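Local coordinates for anthranilate synthase component I (PDB 5KCK), which belongs to the anthranilate synthase component 1 family, mixed alpha/beta proteins built around large antiparallel sheets, at residues 94-99 with 250-255; 145-150 with 397-402. All blocks are in the same frame, centred on the assembly; numbering follows the deposited sequence.

How the contacts relate
Following the chain from its N terminus shows how separate sequence regions come to share one fold. Strand 92-97 carries the first half of contact 1, and the loop after strand 138-144 carries the first half of contact 2. At 250-255 the chain returns to close contact 1 over 150 intervening residues; only at 397-402 does it close contact 2, over 246. The two closures therefore cross. Contact 1 joins two sheets through buried side chains, whereas contact 2 ties a peripheral loop to a hairpin turn. Their centres lie about 21 Å apart and the two contacts do not touch, yet both reach the same sheet, where strands 92-97 and 393-398 are antiparallel neighbours.

Contact 1 of 2, residues 94-99 with 250-255; sequences IGFVGY and YQIIGA
F96 meets Y250 and I252 where two antiparallel beta sheets pack against each other, a buried contact illustrating how a few side chains join separate sheets. Strand 92-97 belongs to the large sheet that also holds 121-126 and 393-398, while 250-254 runs beside 242-246 and 411-415 in another. With the CA atoms of F96 and I252 9.3 Å apart, side chains alone bridge the space.

The apolar part centres on the F96 ring. Its CG stands between the backbone N and the carbonyl carbon (chi1 70°), with the CB bond directed at the opposing strand. The I252 side chain crosses that of F96 at about a right angle and touches it with its delta methyl; I252 CD1 lies 3.4 Å from F96 CD1 and about as close to CE1. On its own sheet I252 packs against T411 and I413.

The tyrosine comes from the opposite direction. The ring carbons meet more loosely, Y250 CE2 4.0 Å from F96 CE1; the Y250 ring also stacks with F247. The hydroxyl is hydrogen-bonded to H122 ND1, and H122 pairs through its backbone with F96, so this bond fixes the phenol against the opposite sheet. Y250 OH also lies in the plane of the F96 ring, at its edge, 3.3 Å from F96 CE1.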
loop_
_atom_site.group_PDB
_atom_site.type_symbol
_atom_site.label_atom_id
_atom_site.label_comp_id
_atom_site.label_asym_id
_atom_site.label_seq_id
_atom_site.Cartn_x
_atom_site.Cartn_y
_atom_site.Cartn_z
ATOM N N ILE A 94 10.490 -15.331 -18.194
ATOM C CA ILE A 94 9.887 -14.004 -18.210
ATOM C C ILE A 94 10.187 -13.392 -19.569
ATOM O O ILE A 94 11.331 -13.453 -20.039
ATOM C CB ILE A 94 10.423 -13.128 -17.059
ATOM C CG1 ILE A 94 10.099 -13.789 -15.711
ATOM C CG2 ILE A 94 9.867 -11.692 -17.126
ATOM C CD1 ILE A 94 10.697 -13.082 -14.527
ATOM N N GLY A 95 9.162 -12.840 -20.215
ATOM C CA GLY A 95 9.316 -12.352 -21.581
ATOM C C GLY A 95 7.967 -12.090 -22.216
ATOM O O GLY A 95 6.987 -11.814 -21.524
ATOM N N PHE A 96 7.930 -12.175 -23.547
ATOM C CA PHE A 96 6.716 -11.865 -24.294
ATOM C C PHE A 96 6.545 -12.805 -25.479
ATOM O O PHE A 96 7.488 -13.442 -25.958
ATOM C CB PHE A 96 6.705 -10.422 -24.822
ATOM C CG PHE A 96 7.685 -10.179 -25.921
ATOM C CD1 PHE A 96 8.981 -9.789 -25.630
ATOM C CD2 PHE A 96 7.326 -10.355 -27.246
ATOM C CE1 PHE A 96 9.898 -9.568 -26.642
ATOM C CE2 PHE A 96 8.241 -10.136 -28.259
ATOM C CZ PHE A 96 9.530 -9.746 -27.953
ATOM N N VAL A 97 5.314 -12.830 -25.971
ATOM C CA VAL A 97 4.932 -13.510 -27.199
ATOM C C VAL A 97 4.319 -12.450 -28.106
ATOM O O VAL A 97 3.327 -11.805 -27.740
ATOM C CB VAL A 97 3.947 -14.658 -26.920
ATOM C CG1 VAL A 97 3.450 -15.273 -28.198
ATOM C CG2 VAL A 97 4.623 -15.713 -26.069
ATOM N N GLY A 98 4.933 -12.235 -29.263
ATOM C CA GLY A 98 4.445 -11.213 -30.165
ATOM C C GLY A 98 3.115 -11.591 -30.791
ATOM O O GLY A 98 2.756 -12.761 -30.902
ATOM N N TYR A 99 2.370 -10.562 -31.197
ATOM C CA TYR A 99 1.096 -10.771 -31.875
ATOM C C TYR A 99 1.239 -11.753 -33.026
ATOM O O TYR A 99 0.386 -12.627 -33.222
ATOM C CB TYR A 99 0.576 -9.423 -32.369
ATOM C CG TYR A 99 -0.627 -9.463 -33.286
ATOM C CD1 TYR A 99 -0.469 -9.564 -34.673
ATOM C CD2 TYR A 99 -1.909 -9.341 -32.779
ATOM C CE1 TYR A 99 -1.569 -9.575 -35.526
ATOM C CE2 TYR A 99 -3.011 -9.338 -33.618
ATOM C CZ TYR A 99 -2.838 -9.461 -34.988
ATOM O OH TYR A 99 -3.934 -9.468 -35.810
ATOM N N TYR A 250 17.152 -3.847 -26.822
ATOM C CA TYR A 250 15.850 -3.201 -26.769
ATOM C C TYR A 250 15.246 -3.432 -25.394
ATOM O O TYR A 250 15.645 -4.340 -24.659
ATOM C CB TYR A 250 14.908 -3.686 -27.885
ATOM C CG TYR A 250 14.407 -5.107 -27.753
ATOM C CD1 TYR A 250 15.195 -6.181 -28.144
ATOM C CD2 TYR A 250 13.124 -5.376 -27.265
ATOM C CE1 TYR A 250 14.734 -7.486 -28.036
ATOM C CE2 TYR A 250 12.650 -6.684 -27.161
ATOM C CZ TYR A 250 13.465 -7.735 -27.546
ATOM O OH TYR A 250 13.031 -9.039 -27.442
ATOM N N GLN A 251 14.311 -2.558 -25.029
ATOM C CA GLN A 251 13.598 -2.655 -23.765
ATOM C C GLN A 251 12.102 -2.578 -24.023
ATOM O O GLN A 251 11.648 -1.935 -24.972
ATOM C CB GLN A 251 13.989 -1.541 -22.764
ATOM C CG GLN A 251 15.449 -1.519 -22.309
ATOM C CD GLN A 251 16.384 -0.984 -23.368
ATOM O OE1 GLN A 251 16.114 0.046 -23.988
ATOM N NE2 GLN A 251 17.484 -1.691 -23.596
ATOM N N ILE A 252 11.342 -3.211 -23.141
ATOM C CA ILE A 252 9.886 -3.193 -23.184
ATOM C C ILE A 252 9.401 -2.658 -21.844
ATOM O O ILE A 252 9.782 -3.175 -20.784
ATOM C CB ILE A 252 9.318 -4.586 -23.490
ATOM C CG1 ILE A 252 9.719 -5.009 -24.909
ATOM C CG2 ILE A 252 7.800 -4.609 -23.345
ATOM C CD1 ILE A 252 9.263 -6.389 -25.260
ATOM N N ILE A 253 8.600 -1.597 -21.887
ATOM C CA ILE A 253 8.123 -0.914 -20.689
ATOM C C ILE A 253 6.619 -0.743 -20.818
ATOM O O ILE A 253 6.144 -0.149 -21.793
ATOM C CB ILE A 253 8.795 0.453 -20.496
ATOM C CG1 ILE A 253 10.297 0.363 -20.770
ATOM C CG2 ILE A 253 8.521 0.978 -19.090
ATOM C CD1 ILE A 253 11.021 1.719 -20.733
ATOM N N GLY A 254 5.870 -1.236 -19.838
ATOM C CA GLY A 254 4.432 -1.164 -20.007
ATOM C C GLY A 254 3.660 -1.240 -18.713
ATOM O O GLY A 254 4.184 -1.606 -17.658
ATOM N N ALA A 255 2.376 -0.893 -18.835
ATOM C CA ALA A 255 1.431 -0.853 -17.729
ATOM C C ALA A 255 0.072 -1.364 -18.217
ATOM O O ALA A 255 -0.948 -0.686 -18.143
ATOM C CB ALA A 255 1.313 0.561 -17.167
#

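Contact 2 of 2, residues 145-150 with 397-402; sequences ALYSER and LSATGD
A tight beta hairpin presents A399 to L146 and Y147, which lie in the loop between strand 138-144 and helix 152-166. Strand 393-398 ends in a type I turn from S398 to G401, and the methyl group of A399 projects from it toward the loop.

Two consecutive side chains receive that methyl. L146 reaches it with one branch, CD1 standing 3.7 Å from A399 CB. Y147 starts off pointing elsewhere, but its CG lies beside the backbone N (chi1 -57°) and the long ring brings the phenol end back, leaving Y147 OH 3.3 Å from A399 CB. The methyl thus touches both a leucine branch and a phenol oxygen. Within the loop, L146 CB sits 3.6 Å above one face of the Y147 ring, offset toward the rim. The hydroxyl itself is hydrogen-bonded to I78 O, at the end of helix 70-78, which fixes where the phenol can lie.

Bonds inside each segment shape its backbone. In the loop, R150 N donates to S148 OG in an ST turn; the R150 side chain links the loop to residues outside it through salt bridges with E127 and E143. On the other side T400 OG1 accepts from D402 N at 3.1 Å, a second ST turn. G401 N donates to S398 O and S398 N to D402 O, while G401 adopts positive phi (88°): the signature of a type I turn with a G1 beta bulge, a classic hairpin connection.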
loop_
_atom_site.group_PDB
_atom_site.type_symbol
_atom_site.label_atom_id
_atom_site.label_comp_id
_atom_site.label_asym_id
_atom_site.label_seq_id
_atom_site.Cartn_x
_atom_site.Cartn_y
_atom_site.Cartn_z
ATOM N N ALA A 145 18.277 -24.226 -8.158
ATOM C CA ALA A 145 19.045 -25.069 -9.075
ATOM C C ALA A 145 18.171 -25.781 -10.106
ATOM O O ALA A 145 18.590 -26.799 -10.662
ATOM C CB ALA A 145 19.875 -26.089 -8.299
ATOM N N LEU A 146 16.989 -25.228 -10.398
ATOM C CA LEU A 146 16.039 -25.818 -11.341
ATOM C C LEU A 146 16.678 -26.196 -12.669
ATOM O O LEU A 146 16.444 -27.286 -13.194
ATOM C CB LEU A 146 14.902 -24.827 -11.611
ATOM C CG LEU A 146 13.898 -24.540 -10.510
ATOM C CD1 LEU A 146 12.975 -23.429 -10.948
ATOM C CD2 LEU A 146 13.123 -25.805 -10.226
ATOM N N TYR A 147 17.435 -25.276 -13.262
ATOM C CA TYR A 147 17.869 -25.428 -14.640
ATOM C C TYR A 147 19.352 -25.740 -14.780
ATOM O O TYR A 147 19.790 -26.095 -15.882
ATOM C CB TYR A 147 17.518 -24.159 -15.438
ATOM C CG TYR A 147 16.032 -23.849 -15.382
ATOM C CD1 TYR A 147 15.115 -24.626 -16.085
ATOM C CD2 TYR A 147 15.547 -22.807 -14.599
ATOM C CE1 TYR A 147 13.744 -24.358 -16.025
ATOM C CE2 TYR A 147 14.188 -22.523 -14.537
ATOM C CZ TYR A 147 13.292 -23.305 -15.247
ATOM O OH TYR A 147 11.950 -23.035 -15.174
ATOM N N SER A 148 20.124 -25.645 -13.695
ATOM C CA SER A 148 21.566 -25.823 -13.737
ATOM C C SER A 148 22.073 -27.025 -12.953
ATOM O O SER A 148 23.185 -27.489 -13.233
ATOM C CB SER A 148 22.264 -24.575 -13.181
ATOM O OG SER A 148 21.873 -24.381 -11.834
ATOM N N GLU A 149 21.302 -27.534 -11.987
ATOM C CA GLU A 149 21.770 -28.527 -11.013
ATOM C C GLU A 149 22.968 -28.017 -10.206
ATOM O O GLU A 149 23.823 -28.800 -9.789
ATOM C CB GLU A 149 22.102 -29.865 -11.683
ATOM C CG GLU A 149 21.077 -30.306 -12.725
ATOM C CD GLU A 149 19.718 -30.637 -12.132
ATOM O OE1 GLU A 149 19.673 -31.244 -11.042
ATOM O OE2 GLU A 149 18.693 -30.288 -12.759
ATOM N N ARG A 150 23.031 -26.702 -9.984
ATOM C CA ARG A 150 24.040 -26.092 -9.125
ATOM C C ARG A 150 24.085 -26.771 -7.760
ATOM O O ARG A 150 23.059 -27.182 -7.213
ATOM C CB ARG A 150 23.729 -24.603 -8.917
ATOM C CG ARG A 150 24.141 -23.684 -10.041
ATOM C CD ARG A 150 23.992 -22.209 -9.644
ATOM N NE ARG A 150 22.611 -21.753 -9.489
ATOM C CZ ARG A 150 22.272 -20.566 -8.980
ATOM N NH1 ARG A 150 23.215 -19.721 -8.575
ATOM N NH2 ARG A 150 20.991 -20.220 -8.874
ATOM N N LEU A 397 6.049 -17.517 -17.428
ATOM C CA LEU A 397 5.685 -18.930 -17.356
ATOM C C LEU A 397 6.513 -19.551 -16.234
ATOM O O LEU A 397 7.742 -19.646 -16.336
ATOM C CB LEU A 397 5.937 -19.642 -18.685
ATOM C CG LEU A 397 5.767 -21.165 -18.680
ATOM C CD1 LEU A 397 4.279 -21.556 -18.590
ATOM C CD2 LEU A 397 6.423 -21.766 -19.921
ATOM N N SER A 398 5.847 -19.956 -15.163
ATOM C CA SER A 398 6.546 -20.490 -14.010
ATOM C C SER A 398 6.947 -21.944 -14.230
ATOM O O SER A 398 6.280 -22.700 -14.944
ATOM C CB SER A 398 5.679 -20.382 -12.763
ATOM O OG SER A 398 6.341 -20.948 -11.654
ATOM N N ALA A 399 8.054 -22.330 -13.591
ATOM C CA ALA A 399 8.512 -23.716 -13.622
ATOM C C ALA A 399 7.455 -24.688 -13.105
ATOM O O ALA A 399 7.474 -25.872 -13.464
ATOM C CB ALA A 399 9.794 -23.850 -12.804
ATOM N N THR A 400 6.537 -24.221 -12.255
ATOM C CA THR A 400 5.408 -25.050 -11.842
ATOM C C THR A 400 4.452 -25.360 -12.988
ATOM O O THR A 400 3.570 -26.208 -12.821
ATOM C CB THR A 400 4.619 -24.361 -10.729
ATOM O OG1 THR A 400 3.993 -23.176 -11.259
ATOM C CG2 THR A 400 5.537 -23.985 -9.573
ATOM N N GLY A 401 4.584 -24.687 -14.129
ATOM C CA GLY A 401 3.580 -24.745 -15.169
ATOM C C GLY A 401 2.469 -23.720 -15.036
ATOM O O GLY A 401 1.631 -23.620 -15.940
ATOM N N ASP A 402 2.423 -22.976 -13.931
ATOM C CA ASP A 402 1.544 -21.822 -13.830
ATOM C C ASP A 402 2.003 -20.733 -14.795
ATOM O O ASP A 402 3.162 -20.689 -15.225
ATOM C CB ASP A 402 1.526 -21.258 -12.409
ATOM C CG ASP A 402 0.754 -22.129 -11.442
ATOM O OD1 ASP A 402 0.074 -23.074 -11.896
ATOM O OD2 ASP A 402 0.819 -21.860 -10.224
#